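Local coordinates for protein papillomavirus transcription factor E2 (Human papillomavirus type 18, PDB 1QQH) that probably regulates transcription of viral genes through its N-terminal activation domain and, as in related papillomaviruses, probably also takes part in viral DNA replication, at residues 8-13 against 43-48; 50-55 against 105-110; 82-87 against 93-98; 119-122 against 127-130. The protein carries 1 engineered substitution. One frame throughout, in Å; residues are numbered along the deposited sequence.

Interaction 1: 8-13 against 43-48; sequences IELQMA and HCFKKG
Helix 3-19 of the E2 N-terminal domain leans here against the head of strand 45-56, with Leu10 and Ala13 meeting Phe45 and Glu9 reaching His43 in the loop just before the strand. The methyl of Ala13 sits at the far end of the Phe45 ring, CB lying 3.8 Å from CZ and equally near CE1. Leu10 comes in beside it and brings CD1 to 3.9 Å from Phe45 CE2, so two apolar groups, one helical turn apart, share one ring end. Both approach the ring obliquely. Leu14 and Leu17 also pack on Phe45, so it is buried between helix 3-19, Trp37, Trp81 and its own strand. Ile8, Leu10 and Gln11 also touch the second subunit.

One residue before Leu10, Glu9 carries the polar part. It is stretched out, CG anti to the backbone N (chi1 -173°), and this carries OE1 to 2.8 Å from His43 NE2. The carboxylate and imidazole planes are 49° apart and the angle is too poor for a hydrogen bond. Lys46 curls back: NZ is 3.2 Å from Cys44 O, above that carbonyl's plane, and its three N-H groups must be shared among this oxygen and the carbonyls of Leu36, Thr39 and Pro41.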
loop_
_atom_site.group_PDB
_atom_site.type_symbol
_atom_site.label_atom_id
_atom_site.label_comp_id
_atom_site.label_asym_id
_atom_site.label_seq_id
_atom_site.Cartn_x
_atom_site.Cartn_y
_atom_site.Cartn_z
ATOM N N ILE A 8 12.942 4.863 3.254
ATOM C CA ILE A 8 13.480 3.620 3.799
ATOM C C ILE A 8 12.777 3.207 5.092
ATOM O O ILE A 8 12.446 2.034 5.290
ATOM C CB ILE A 8 14.992 3.752 4.091
ATOM C CG1 ILE A 8 15.698 4.436 2.915
ATOM C CG2 ILE A 8 15.596 2.376 4.335
ATOM C CD1 ILE A 8 15.606 3.682 1.597
ATOM N N GLU A 9 12.560 4.176 5.973
ATOM C CA GLU A 9 11.896 3.922 7.245
ATOM C C GLU A 9 10.475 3.436 6.977
ATOM O O GLU A 9 10.019 2.440 7.544
ATOM C CB GLU A 9 11.871 5.208 8.076
ATOM C CG GLU A 9 11.365 5.041 9.498
ATOM C CD GLU A 9 11.632 6.269 10.357
ATOM O OE1 GLU A 9 11.312 6.231 11.565
ATOM O OE2 GLU A 9 12.163 7.272 9.826
ATOM N N LEU A 10 9.784 4.148 6.094
ATOM C CA LEU A 10 8.420 3.806 5.728
ATOM C C LEU A 10 8.351 2.388 5.168
ATOM O O LEU A 10 7.471 1.606 5.526
ATOM C CB LEU A 10 7.897 4.806 4.694
ATOM C CG LEU A 10 6.508 4.542 4.120
ATOM C CD1 LEU A 10 5.502 4.453 5.245
ATOM C CD2 LEU A 10 6.135 5.647 3.141
ATOM N N GLN A 11 9.294 2.056 4.293
ATOM C CA GLN A 11 9.323 0.733 3.688
ATOM C C GLN A 11 9.461 -0.367 4.735
ATOM O O GLN A 11 8.754 -1.373 4.687
ATOM C CB GLN A 11 10.471 0.629 2.699
ATOM C CG GLN A 11 10.171 -0.333 1.582
ATOM C CD GLN A 11 9.080 0.194 0.678
ATOM O OE1 GLN A 11 9.258 1.215 0.009
ATOM N NE2 GLN A 11 7.940 -0.491 0.657
ATOM N N MET A 12 10.383 -0.184 5.673
ATOM C CA MET A 12 10.569 -1.176 6.717
ATOM C C MET A 12 9.296 -1.303 7.543
ATOM O O MET A 12 8.869 -2.412 7.873
ATOM C CB MET A 12 11.751 -0.807 7.613
ATOM C CG MET A 12 13.108 -1.039 6.950
ATOM S SD MET A 12 13.238 -2.693 6.167
ATOM C CE MET A 12 13.345 -3.775 7.642
ATOM N N ALA A 13 8.680 -0.166 7.861
ATOM C CA ALA A 13 7.444 -0.172 8.636
ATOM C C ALA A 13 6.391 -0.991 7.898
ATOM O O ALA A 13 5.714 -1.834 8.494
ATOM C CB ALA A 13 6.949 1.252 8.845
ATOM N N HIS A 43 5.592 8.010 12.657
ATOM C CA HIS A 43 6.044 6.646 12.911
ATOM C C HIS A 43 4.870 5.722 13.183
ATOM O O HIS A 43 5.047 4.638 13.735
ATOM C CB HIS A 43 7.001 6.609 14.108
ATOM C CG HIS A 43 8.316 7.277 13.849
ATOM N ND1 HIS A 43 9.235 7.522 14.848
ATOM C CD2 HIS A 43 8.872 7.735 12.703
ATOM C CE1 HIS A 43 10.301 8.103 14.328
ATOM N NE2 HIS A 43 10.107 8.244 13.027
ATOM N N CYS A 44 3.674 6.156 12.808
ATOM C CA CYS A 44 2.469 5.356 12.998
ATOM C C CYS A 44 1.654 5.332 11.715
ATOM O O CYS A 44 1.852 6.155 10.828
ATOM C CB CYS A 44 1.572 5.962 14.075
ATOM S SG CYS A 44 2.207 5.988 15.740
ATOM N N PHE A 45 0.745 4.374 11.615
ATOM C CA PHE A 45 -0.153 4.334 10.476
ATOM C C PHE A 45 -1.481 4.722 11.113
ATOM O O PHE A 45 -1.692 4.512 12.306
ATOM C CB PHE A 45 -0.221 2.933 9.840
ATOM C CG PHE A 45 1.021 2.564 9.064
ATOM C CD1 PHE A 45 1.934 1.636 9.567
ATOM C CD2 PHE A 45 1.313 3.198 7.865
ATOM C CE1 PHE A 45 3.123 1.357 8.884
ATOM C CE2 PHE A 45 2.492 2.923 7.179
ATOM C CZ PHE A 45 3.399 2.004 7.692
ATOM N N LYS A 46 -2.361 5.331 10.343
ATOM C CA LYS A 46 -3.640 5.725 10.896
ATOM C C LYS A 46 -4.709 5.765 9.820
ATOM O O LYS A 46 -4.434 6.068 8.663
ATOM C CB LYS A 46 -3.523 7.087 11.594
ATOM C CG LYS A 46 -2.765 8.164 10.822
ATOM C CD LYS A 46 -1.280 8.119 11.113
ATOM C CE LYS A 46 -0.571 9.326 10.532
ATOM N NZ LYS A 46 0.904 9.245 10.737
ATOM N N LYS A 47 -5.927 5.441 10.216
ATOM C CA LYS A 47 -7.043 5.417 9.304
ATOM C C LYS A 47 -8.266 5.941 10.021
ATOM O O LYS A 47 -8.318 5.953 11.251
ATOM C CB LYS A 47 -7.304 3.984 8.824
ATOM C CG LYS A 47 -6.139 3.374 8.070
ATOM C CD LYS A 47 -6.499 2.019 7.470
ATOM C CE LYS A 47 -6.608 0.936 8.526
ATOM N NZ LYS A 47 -6.790 -0.399 7.890
ATOM N N GLY A 48 -9.248 6.375 9.242
ATOM C CA GLY A 48 -10.479 6.880 9.815
ATOM C C GLY A 48 -10.349 8.252 10.433
ATOM O O GLY A 48 -10.693 8.454 11.594
#

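Interaction 2: 50-55 against 105-110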
loop_
_atom_site.group_PDB
_atom_site.type_symbol
_atom_site.label_atom_id
_atom_site.label_comp_id
_atom_site.label_asym_id
_atom_site.label_seq_id
_atom_site.Cartn_x
_atom_site.Cartn_y
_atom_site.Cartn_z
ATOM N N GLN A 50 -11.043 11.838 11.680
ATOM C CA GLN A 50 -12.249 12.465 12.209
ATOM C C GLN A 50 -11.889 13.899 12.586
ATOM O O GLN A 50 -10.864 14.144 13.213
ATOM C CB GLN A 50 -12.730 11.712 13.448
ATOM C CG GLN A 50 -14.237 11.575 13.548
ATOM C CD GLN A 50 -14.799 10.693 12.454
ATOM O OE1 GLN A 50 -14.356 9.556 12.276
ATOM N NE2 GLN A 50 -15.780 11.210 11.713
ATOM N N THR A 51 -12.745 14.835 12.204
ATOM C CA THR A 51 -12.531 16.249 12.462
ATOM C C THR A 51 -12.787 16.704 13.888
ATOM O O THR A 51 -13.887 16.525 14.422
ATOM C CB THR A 51 -13.427 17.105 11.541
ATOM O OG1 THR A 51 -13.015 16.927 10.189
ATOM C CG2 THR A 51 -13.329 18.583 11.896
ATOM N N VAL A 52 -11.772 17.309 14.494
ATOM C CA VAL A 52 -11.896 17.855 15.837
ATOM C C VAL A 52 -11.795 19.372 15.697
ATOM O O VAL A 52 -10.839 19.885 15.109
ATOM C CB VAL A 52 -10.771 17.372 16.766
ATOM C CG1 VAL A 52 -10.797 18.162 18.074
ATOM C CG2 VAL A 52 -10.946 15.897 17.054
ATOM N N GLN A 53 -12.787 20.088 16.216
ATOM C CA GLN A 53 -12.781 21.544 16.135
ATOM C C GLN A 53 -12.414 22.157 17.470
ATOM O O GLN A 53 -12.929 21.753 18.510
ATOM C CB GLN A 53 -14.151 22.073 15.744
ATOM C CG GLN A 53 -14.690 21.569 14.444
ATOM C CD GLN A 53 -16.101 22.060 14.236
ATOM O OE1 GLN A 53 -17.009 21.726 15.012
ATOM N NE2 GLN A 53 -16.303 22.873 13.197
ATOM N N VAL A 54 -11.524 23.140 17.434
ATOM C CA VAL A 54 -11.107 23.824 18.642
ATOM C C VAL A 54 -11.352 25.312 18.475
ATOM O O VAL A 54 -10.940 25.911 17.482
ATOM C CB VAL A 54 -9.613 23.607 18.932
ATOM C CG1 VAL A 54 -9.201 24.418 20.150
ATOM C CG2 VAL A 54 -9.343 22.130 19.170
ATOM N N TYR A 55 -12.042 25.898 19.443
ATOM C CA TYR A 55 -12.335 27.325 19.423
ATOM C C TYR A 55 -11.497 27.990 20.510
ATOM O O TYR A 55 -11.650 27.683 21.690
ATOM C CB TYR A 55 -13.820 27.573 19.696
ATOM C CG TYR A 55 -14.745 26.896 18.714
ATOM C CD1 TYR A 55 -15.047 25.541 18.829
ATOM C CD2 TYR A 55 -15.315 27.607 17.665
ATOM C CE1 TYR A 55 -15.901 24.912 17.921
ATOM C CE2 TYR A 55 -16.168 26.991 16.751
ATOM C CZ TYR A 55 -16.457 25.645 16.885
ATOM O OH TYR A 55 -17.307 25.039 15.987
ATOM N N ILE A 105 -0.709 16.130 19.716
ATOM C CA ILE A 105 -1.199 17.499 19.570
ATOM C C ILE A 105 -1.606 17.975 20.959
ATOM O O ILE A 105 -2.437 17.355 21.618
ATOM C CB ILE A 105 -2.416 17.630 18.639
ATOM C CG1 ILE A 105 -1.980 17.482 17.180
ATOM C CG2 ILE A 105 -3.043 18.998 18.819
ATOM C CD1 ILE A 105 -3.021 17.900 16.172
ATOM N N GLU A 106 -0.988 19.061 21.409
ATOM C CA GLU A 106 -1.277 19.640 22.712
ATOM C C GLU A 106 -2.006 20.948 22.435
ATOM O O GLU A 106 -1.459 21.855 21.801
ATOM C CB GLU A 106 0.027 19.900 23.463
ATOM C CG GLU A 106 0.814 18.635 23.789
ATOM C CD GLU A 106 0.376 17.991 25.093
ATOM O OE1 GLU A 106 -0.721 18.324 25.588
ATOM O OE2 GLU A 106 1.126 17.144 25.627
ATOM N N PHE A 107 -3.248 21.034 22.893
ATOM C CA PHE A 107 -4.054 22.221 22.667
ATOM C C PHE A 107 -3.575 23.449 23.438
ATOM O O PHE A 107 -3.910 24.573 23.071
ATOM C CB PHE A 107 -5.522 21.919 22.983
ATOM C CG PHE A 107 -6.181 20.986 21.982
ATOM C CD1 PHE A 107 -7.244 20.167 22.365
ATOM C CD2 PHE A 107 -5.752 20.946 20.653
ATOM C CE1 PHE A 107 -7.876 19.322 21.443
ATOM C CE2 PHE A 107 -6.375 20.106 19.726
ATOM C CZ PHE A 107 -7.442 19.289 20.124
ATOM N N LYS A 108 -2.794 23.249 24.497
ATOM C CA LYS A 108 -2.295 24.389 25.251
ATOM C C LYS A 108 -1.231 25.103 24.431
ATOM O O LYS A 108 -1.208 26.327 24.353
ATOM C CB LYS A 108 -1.690 23.966 26.583
ATOM C CG LYS A 108 -1.100 25.147 27.345
ATOM C CD LYS A 108 -0.622 24.772 28.738
ATOM C CE LYS A 108 -0.155 26.008 29.505
ATOM N NZ LYS A 108 0.390 25.688 30.855
ATOM N N SER A 109 -0.355 24.330 23.811
ATOM C CA SER A 109 0.701 24.908 23.003
ATOM C C SER A 109 0.058 25.521 21.768
ATOM O O SER A 109 0.540 26.506 21.216
ATOM C CB SER A 109 1.707 23.829 22.592
ATOM O OG SER A 109 1.366 23.269 21.337
ATOM N N GLU A 110 -1.047 24.931 21.345
ATOM C CA GLU A 110 -1.766 25.401 20.176
ATOM C C GLU A 110 -2.479 26.722 20.449
ATOM O O GLU A 110 -2.663 27.538 19.543
ATOM C CB GLU A 110 -2.787 24.356 19.767
ATOM C CG GLU A 110 -3.161 24.402 18.334
ATOM C CD GLU A 110 -2.076 23.866 17.416
ATOM O OE1 GLU A 110 -1.101 23.254 17.902
ATOM O OE2 GLU A 110 -2.212 24.050 16.194
#
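Two donors grip Glu106 O at the start of the short helix 107-111. Glu110 N reaches it at 3.1 Å as the first backbone bond of the turn, while Ser109 OG donates to the same Glu106 O at 3.2 Å, tilted 21° from the carbonyl plane. Glu106 holds the N-cap position, and its carboxylate turns elsewhere, to a salt bridge with Arg91. Phe107, the residue right after the cap, points toward strand 45-56. CG of Phe107 stands anti to its own carbonyl carbon (chi1 -70°), and the ring projects from the helix onto the inward side chains of the strand.

This is a helical turn docked on the large antiparallel sheet, and the contact with residues 50-55 is wholly apolar. Val54 CG2 sits over one face of the Phe107 ring, 3.7 Å from the centroid and 19° off the normal, a CH-pi contact displaced toward the rim; the ring atom nearest Val54 CG2 is Phe107 CZ, at 3.5 Å. Val52, two residues back on the same side of the strand, adds CG1 obliquely at 4.1 Å from Phe107 CZ. Leu93, Val122 and Tyr66 also pack against the Phe107 ring.

Interaction 3: 82-87 against 93-98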
loop_
_atom_site.group_PDB
_atom_site.type_symbol
_atom_site.label_atom_id
_atom_site.label_comp_id
_atom_site.label_asym_id
_atom_site.label_seq_id
_atom_site.Cartn_x
_atom_site.Cartn_y
_atom_site.Cartn_z
ATOM N N ASP A 82 0.496 -2.655 17.208
ATOM C CA ASP A 82 -0.747 -2.635 17.966
ATOM C C ASP A 82 -1.658 -1.592 17.343
ATOM O O ASP A 82 -1.197 -0.670 16.678
ATOM C CB ASP A 82 -0.502 -2.298 19.438
ATOM C CG ASP A 82 0.127 -3.445 20.198
ATOM O OD1 ASP A 82 -0.326 -4.601 20.017
ATOM O OD2 ASP A 82 1.066 -3.193 20.982
ATOM N N LYS A 83 -2.953 -1.752 17.567
ATOM C CA LYS A 83 -3.957 -0.856 17.018
ATOM C C LYS A 83 -4.803 -0.278 18.156
ATOM O O LYS A 83 -5.277 -1.015 19.024
ATOM C CB LYS A 83 -4.825 -1.651 16.036
ATOM C CG LYS A 83 -6.058 -0.964 15.518
ATOM C CD LYS A 83 -6.840 -1.927 14.641
ATOM C CE LYS A 83 -8.182 -1.364 14.233
ATOM N NZ LYS A 83 -8.919 -2.328 13.378
ATOM N N THR A 84 -4.971 1.038 18.162
ATOM C CA THR A 84 -5.759 1.686 19.200
ATOM C C THR A 84 -6.476 2.926 18.681
ATOM O O THR A 84 -6.263 3.364 17.550
ATOM C CB THR A 84 -4.887 2.077 20.410
ATOM O OG1 THR A 84 -5.732 2.542 21.469
ATOM C CG2 THR A 84 -3.901 3.172 20.033
ATOM N N ALA A 85 -7.344 3.488 19.508
ATOM C CA ALA A 85 -8.100 4.665 19.103
ATOM C C ALA A 85 -7.412 5.965 19.478
ATOM O O ALA A 85 -6.510 5.996 20.316
ATOM C CB ALA A 85 -9.486 4.636 19.737
ATOM N N THR A 86 -7.839 7.041 18.836
ATOM C CA THR A 86 -7.297 8.342 19.165
ATOM C C THR A 86 -8.255 8.900 20.200
ATOM O O THR A 86 -9.470 8.763 20.065
ATOM C CB THR A 86 -7.273 9.290 17.955
ATOM O OG1 THR A 86 -6.089 9.051 17.188
ATOM C CG2 THR A 86 -7.289 10.739 18.417
ATOM N N CYS A 87 -7.713 9.502 21.246
ATOM C CA CYS A 87 -8.546 10.084 22.275
ATOM C C CYS A 87 -8.506 11.593 22.175
ATOM O O CYS A 87 -7.442 12.193 22.021
ATOM C CB CYS A 87 -8.082 9.639 23.655
ATOM S SG CYS A 87 -8.378 7.898 23.955
ATOM N N LEU A 93 -4.916 15.678 21.599
ATOM C CA LEU A 93 -5.194 14.368 21.007
ATOM C C LEU A 93 -4.110 13.388 21.412
ATOM O O LEU A 93 -2.921 13.703 21.361
ATOM C CB LEU A 93 -5.240 14.453 19.486
ATOM C CG LEU A 93 -6.166 15.498 18.864
ATOM C CD1 LEU A 93 -6.125 15.342 17.345
ATOM C CD2 LEU A 93 -7.589 15.331 19.387
ATOM N N TYR A 94 -4.516 12.196 21.819
ATOM C CA TYR A 94 -3.545 11.201 22.220
ATOM C C TYR A 94 -4.039 9.794 21.913
ATOM O O TYR A 94 -5.196 9.585 21.552
ATOM C CB TYR A 94 -3.256 11.342 23.728
ATOM C CG TYR A 94 -4.411 10.972 24.653
ATOM C CD1 TYR A 94 -4.544 9.675 25.156
ATOM C CD2 TYR A 94 -5.363 11.917 25.028
ATOM C CE1 TYR A 94 -5.594 9.327 26.017
ATOM C CE2 TYR A 94 -6.416 11.586 25.886
ATOM C CZ TYR A 94 -6.524 10.286 26.377
ATOM O OH TYR A 94 -7.565 9.950 27.216
ATOM N N TYR A 95 -3.137 8.836 22.030
ATOM C CA TYR A 95 -3.487 7.448 21.854
ATOM C C TYR A 95 -2.739 6.756 22.983
ATOM O O TYR A 95 -1.692 7.239 23.424
ATOM C CB TYR A 95 -3.060 6.923 20.476
ATOM C CG TYR A 95 -1.575 6.945 20.173
ATOM C CD1 TYR A 95 -0.810 5.780 20.247
ATOM C CD2 TYR A 95 -0.949 8.117 19.747
ATOM C CE1 TYR A 95 0.539 5.780 19.899
ATOM C CE2 TYR A 95 0.392 8.131 19.399
ATOM C CZ TYR A 95 1.130 6.962 19.475
ATOM O OH TYR A 95 2.458 6.974 19.114
ATOM N N VAL A 96 -3.290 5.658 23.485
ATOM C CA VAL A 96 -2.636 4.948 24.572
ATOM C C VAL A 96 -1.602 4.028 23.955
ATOM O O VAL A 96 -1.937 3.159 23.154
ATOM C CB VAL A 96 -3.655 4.127 25.393
ATOM C CG1 VAL A 96 -2.966 3.469 26.577
ATOM C CG2 VAL A 96 -4.776 5.038 25.870
ATOM N N LYS A 97 -0.345 4.249 24.310
ATOM C CA LYS A 97 0.738 3.440 23.787
ATOM C C LYS A 97 1.331 2.599 24.912
ATOM O O LYS A 97 2.063 3.105 25.770
ATOM C CB LYS A 97 1.815 4.333 23.180
ATOM C CG LYS A 97 2.951 3.563 22.535
ATOM C CD LYS A 97 3.997 4.501 21.963
ATOM C CE LYS A 97 5.117 3.732 21.286
ATOM N NZ LYS A 97 6.143 4.661 20.749
ATOM N N GLU A 98 1.007 1.311 24.901
ATOM C CA GLU A 98 1.493 0.403 25.927
ATOM C C GLU A 98 1.063 0.933 27.295
ATOM O O GLU A 98 1.881 1.125 28.193
ATOM C CB GLU A 98 3.020 0.276 25.837
ATOM C CG GLU A 98 3.506 -0.302 24.499
ATOM C CD GLU A 98 5.018 -0.485 24.432
ATOM O OE1 GLU A 98 5.552 -1.306 25.206
ATOM O OE2 GLU A 98 5.673 0.191 23.607
HETATM O O HOH W 1 -5.673 4.878 22.470
#
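One face of the Tyr94 ring carries the side chain of Cys87. CB of Cys87 lies 3.4 Å from the ring centroid and 18° off the normal, a tight CH-pi contact shifted toward the phenol end. The sulfur follows more loosely: Cys87 SG is 4.3 Å from the same centroid and oblique to it, a sulfur-aromatic contact whose nearest ring atom is CE1. Tyr94 swings over the cross-strand Cys87 because CG sits between its backbone N and carbonyl carbon (chi1 68°). The Phe103 ring also meets it, and Tyr94 OH makes a weak hydrogen bond to Ser134 OG. The second ring, Tyr95, is met obliquely by Thr84 CG2, which lies 4.0 Å from Tyr95 CD1.

Cys87 and Tyr94 form an antiparallel hydrogen-bonded pair in the hairpin of strands 81-89 and 92-97. Tyr94 N donates to Cys87 O at 2.9 Å. The return bond, Cys87 N to Tyr94 O, is nearly straight, but its modelled length of 2.5 Å is doubtful. Beyond this pair the strands part around Ala85, and a water takes over. It accepts from Val96 N at 2.7 Å, donates to Ala85 O at 2.6 Å and bonds with Thr84 OG1 at 2.5 Å, again a short and doubtful length. Thr86 turns its hydroxyl to Tyr104 OH instead.

Direct pairing near the turn thus gives way to solvent-mediated pairing further along: the water meets the backbone's polar needs where Ala85 and Val96 do not bond directly, consistent with a hairpin that stays paired through a water where strand 81-89 is interrupted.

Interaction 4: 119-122 against 127-130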
loop_
_atom_site.group_PDB
_atom_site.type_symbol
_atom_site.label_atom_id
_atom_site.label_comp_id
_atom_site.label_asym_id
_atom_site.label_seq_id
_atom_site.Cartn_x
_atom_site.Cartn_y
_atom_site.Cartn_z
ATOM N N THR A 119 -7.571 30.359 26.803
ATOM C CA THR A 119 -8.754 29.523 26.962
ATOM C C THR A 119 -9.128 28.950 25.603
ATOM O O THR A 119 -8.863 29.566 24.573
ATOM C CB THR A 119 -9.943 30.357 27.511
ATOM O OG1 THR A 119 -9.967 30.264 28.937
ATOM C CG2 THR A 119 -11.276 29.873 26.955
ATOM N N TRP A 120 -9.728 27.767 25.601
ATOM C CA TRP A 120 -10.154 27.149 24.355
ATOM C C TRP A 120 -11.246 26.133 24.631
ATOM O O TRP A 120 -11.364 25.618 25.743
ATOM C CB TRP A 120 -8.968 26.495 23.637
ATOM C CG TRP A 120 -8.433 25.270 24.298
ATOM C CD1 TRP A 120 -8.869 23.987 24.121
ATOM C CD2 TRP A 120 -7.357 25.203 25.237
ATOM N NE1 TRP A 120 -8.128 23.129 24.888
ATOM C CE2 TRP A 120 -7.193 23.847 25.585
ATOM C CE3 TRP A 120 -6.516 26.161 25.822
ATOM C CZ2 TRP A 120 -6.224 23.419 26.490
ATOM C CZ3 TRP A 120 -5.555 25.739 26.723
ATOM C CH2 TRP A 120 -5.415 24.375 27.050
ATOM N N GLU A 121 -12.045 25.858 23.609
ATOM C CA GLU A 121 -13.149 24.919 23.716
ATOM C C GLU A 121 -12.980 23.843 22.648
ATOM O O GLU A 121 -12.716 24.154 21.489
ATOM C CB GLU A 121 -14.458 25.674 23.500
ATOM C CG GLU A 121 -15.647 25.143 24.269
ATOM C CD GLU A 121 -16.880 26.015 24.084
ATOM O OE1 GLU A 121 -17.433 26.046 22.958
ATOM O OE2 GLU A 121 -17.286 26.678 25.062
ATOM N N VAL A 122 -13.133 22.582 23.034
ATOM C CA VAL A 122 -12.980 21.476 22.093
ATOM C C VAL A 122 -14.310 20.837 21.707
ATOM O O VAL A 122 -15.114 20.473 22.569
ATOM C CB VAL A 122 -12.070 20.367 22.673
ATOM C CG1 VAL A 122 -11.818 19.312 21.624
ATOM C CG2 VAL A 122 -10.758 20.960 23.158
ATOM N N ASN A 127 -20.418 16.725 20.093
ATOM C CA ASN A 127 -20.119 16.761 21.520
ATOM C C ASN A 127 -19.056 17.784 21.905
ATOM O O ASN A 127 -18.054 17.943 21.207
ATOM C CB ASN A 127 -19.639 15.382 21.977
ATOM C CG ASN A 127 -20.514 14.254 21.463
ATOM O OD1 ASN A 127 -20.610 14.024 20.253
ATOM N ND2 ASN A 127 -21.154 13.540 22.380
ATOM N N VAL A 128 -19.270 18.475 23.017
ATOM C CA VAL A 128 -18.290 19.440 23.496
ATOM C C VAL A 128 -17.454 18.701 24.522
ATOM O O VAL A 128 -17.973 18.235 25.532
ATOM C CB VAL A 128 -18.950 20.660 24.160
ATOM C CG1 VAL A 128 -17.923 21.416 24.991
ATOM C CG2 VAL A 128 -19.517 21.581 23.093
ATOM N N ILE A 129 -16.158 18.590 24.259
ATOM C CA ILE A 129 -15.272 17.873 25.159
ATOM C C ILE A 129 -14.528 18.754 26.144
ATOM O O ILE A 129 -13.434 19.239 25.862
ATOM C CB ILE A 129 -14.252 17.038 24.368
ATOM C CG1 ILE A 129 -14.996 16.030 23.493
ATOM C CG2 ILE A 129 -13.308 16.324 25.318
ATOM C CD1 ILE A 129 -14.105 15.034 22.816
ATOM N N ASP A 130 -15.136 18.964 27.303
ATOM C CA ASP A 130 -14.523 19.759 28.358
ATOM C C ASP A 130 -14.178 18.775 29.469
ATOM O O ASP A 130 -13.427 17.825 29.246
ATOM C CB ASP A 130 -15.498 20.831 28.867
ATOM C CG ASP A 130 -16.893 20.283 29.125
ATOM O OD1 ASP A 130 -17.013 19.253 29.825
ATOM O OD2 ASP A 130 -17.870 20.891 28.630
HETATM O O HOH W 2 -13.918 22.169 25.631
#
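Val122 meets Ile129 from its CB outward. Its CB lies 3.6 Å from Ile129 O, resting on the carbonyl. From there the side chain forks. CG1, anti to the backbone N (chi1 -174°), is 4.3 Å from Ile129 CB, a loose apolar touch. CG2 stays 4.2 Å from Ile129 O and comes in plane to the edge of the Trp120 ring. Val52 also packs on Val122, which is buried.

The backbone of the same residue does the polar work. Ile129 N donates to Val122 O at 2.7 Å, with an N-H...O angle of 149° and the donor tilted 28° from the carbonyl plane. The reciprocal link is indirect: one water accepts from Val122 N at 2.7 Å and donates to Ile129 O at 3.0 Å, in the place of a second direct bond. On the more exposed side, Val128 CG1 lies 4.4 Å from Glu121 CG, so the aliphatic part of the glutamate runs by the valine while its OE1 bonds to His123 NE2. The contact belongs to the beta hairpin of strands 120-124 and 127-128, paired here by one direct bond and one water bridge.

How the interactions relate
Interactions 1 and 2 both use strand 45-56, at its two ends and on opposite sides of the chain's centre, to seat a helix. The phenylalanine is on the strand in 1 (Phe45) and on the helix in 2 (Phe107); 1 adds the Glu9/His43 polar pair, while 2 is apolar. Interactions 3 and 4 are hairpins instead, joined by backbone bonds and in each case a bridging water; 3 is mostly buried, while 4, farther from the centre, is half open at the surface. Interaction 3 touches 1, through Tyr95 OH on Cys44 SG, and 2, through Leu93 on Val52, but not 4. Interactions 2 and 4 meet where Trp120 packs on residues 107-108 and Glu121 N probably bonds to Tyr55 O.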